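Local coordinates for amidohydrolase (Pseudomonas aeruginosa, PDB 2I5G), which probably hydrolyses dipeptides as a metal-dependent enzyme of the membrane dipeptidase family (peptidase family M19), built on a TIM-barrel fold, at residues A[58-61]-A[62-66]. The protein carries 2 engineered substitutions. Sequence-based numbering, arbitrary orientation.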
# COMPACT_ATOMS: atom_id res chain seq x y z
N ASN A 58 -9.01 23.32 -11.45
CA ASN A 58 -8.65 24.73 -11.48
C ASN A 58 -9.15 25.40 -12.76
O ASN A 58 -9.40 26.61 -12.77
CB ASN A 58 -7.13 24.89 -11.40
CG ASN A 58 -6.57 24.52 -10.05
OD1 ASN A 58 -5.35 24.43 -9.88
ND2 ASN A 58 -7.45 24.31 -9.08
N LYS A 59 -9.27 24.63 -13.83
CA LYS A 59 -9.74 25.19 -15.09
C LYS A 59 -11.24 25.48 -15.08
O LYS A 59 -11.69 26.52 -15.56
CB LYS A 59 -9.40 24.26 -16.26
CG LYS A 59 -9.77 24.85 -17.60
CD LYS A 59 -9.48 23.90 -18.75
CE LYS A 59 -9.92 24.53 -20.05
NZ LYS A 59 -9.29 25.87 -20.21
N LEU A 60 -12.02 24.55 -14.54
CA LEU A 60 -13.46 24.76 -14.48
C LEU A 60 -13.77 25.96 -13.61
O LEU A 60 -14.63 26.78 -13.94
CB LEU A 60 -14.16 23.52 -13.94
CG LEU A 60 -14.38 22.46 -15.03
CD1 LEU A 60 -14.63 21.10 -14.41
CD2 LEU A 60 -15.55 22.90 -15.90
N ILE A 61 -13.05 26.09 -12.50
CA ILE A 61 -13.26 27.21 -11.60
C ILE A 61 -12.89 28.48 -12.35
O ILE A 61 -13.68 29.42 -12.42
CB ILE A 61 -12.38 27.09 -10.34
CG1 ILE A 61 -12.87 25.91 -9.48
CG2 ILE A 61 -12.39 28.40 -9.56
CD1 ILE A 61 -12.11 25.73 -8.18
N ARG A 62 -11.69 28.50 -12.92
CA ARG A 62 -11.21 29.66 -13.66
C ARG A 62 -12.25 30.13 -14.67
O ARG A 62 -12.61 31.30 -14.72
CB ARG A 62 -9.93 29.32 -14.41
CG ARG A 62 -8.77 30.27 -14.17
CD ARG A 62 -7.82 30.32 -15.37
NE ARG A 62 -7.43 29.01 -15.90
CZ ARG A 62 -6.70 28.10 -15.25
NH1 ARG A 62 -6.26 28.35 -14.01
NH2 ARG A 62 -6.41 26.95 -15.84
N ASP A 63 -12.74 29.19 -15.47
CA ASP A 63 -13.71 29.51 -16.50
C ASP A 63 -15.10 29.86 -15.99
O ASP A 63 -15.91 30.41 -16.74
CB ASP A 63 -13.78 28.36 -17.52
CG ASP A 63 -12.51 28.25 -18.38
OD1 ASP A 63 -11.69 29.20 -18.36
OD2 ASP A 63 -12.33 27.23 -19.08
N ASN A 64 -15.38 29.54 -14.73
CA ASN A 64 -16.68 29.83 -14.12
C ASN A 64 -16.49 30.60 -12.81
O ASN A 64 -17.22 30.36 -11.85
CB ASN A 64 -17.43 28.53 -13.82
CG ASN A 64 -17.70 27.71 -15.07
OD1 ASN A 64 -18.54 28.05 -15.89
ND2 ASN A 64 -16.97 26.60 -15.21
N SER A 65 -15.53 31.51 -12.79
CA SER A 65 -15.21 32.30 -11.60
C SER A 65 -16.34 33.20 -11.10
O SER A 65 -16.25 33.79 -10.02
CB SER A 65 -13.97 33.16 -11.85
OG SER A 65 -14.22 34.15 -12.83
N ASP A 66 -17.41 33.31 -11.88
CA ASP A 66 -18.54 34.14 -11.49
C ASP A 66 -19.52 33.34 -10.63
O ASP A 66 -20.49 33.88 -10.11
CB ASP A 66 -19.23 34.67 -12.74
CG ASP A 66 -19.72 33.56 -13.66
OD1 ASP A 66 -18.96 32.59 -13.87
OD2 ASP A 66 -20.85 33.67 -14.18
O HOH W 1 -9.16 28.41 -18.74
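Lys-59 and Asp-63 meet one turn apart at the C-terminal end of helix 47-63, an i/i+4 pair on its exposed face, their side chains crossing at a slant. The lysine chain runs out straight, CG anti to the backbone N (chi1 -176°), and bends only at its last torsion, which brings NZ to 3.5 Å from Asp-63 OD2 in a long salt bridge. A water also bridges the pair: it accepts from Lys-59 NZ, donates to Asp-63 OD1, and lies in plane at the edge of the Arg-62 guanidinium, its bond to NE weak. That guanidinium folds back with one face over Asn-58 O, off toward the rim.

Helical geometry stops at Asn-64, whose N-H groups take up the last carbonyls. Its side chain runs beside that of Leu-60 in the same direction, and Asn-64 ND2 gives Leu-60 O a bent 2.7 Å hydrogen bond (N-H...O 142°), the oxygen 24° out of the amide plane. Asn-64 N turns mainly to Ile-61 O (2.9 Å). Asn-64 OD1 accepts from Arg-23, tying the helix end to helix 23-31. Helix 47-63 follows strand 36-40 and ends just before strand 68-70, where Ile-61 is buried against Val-68 and Pro-70.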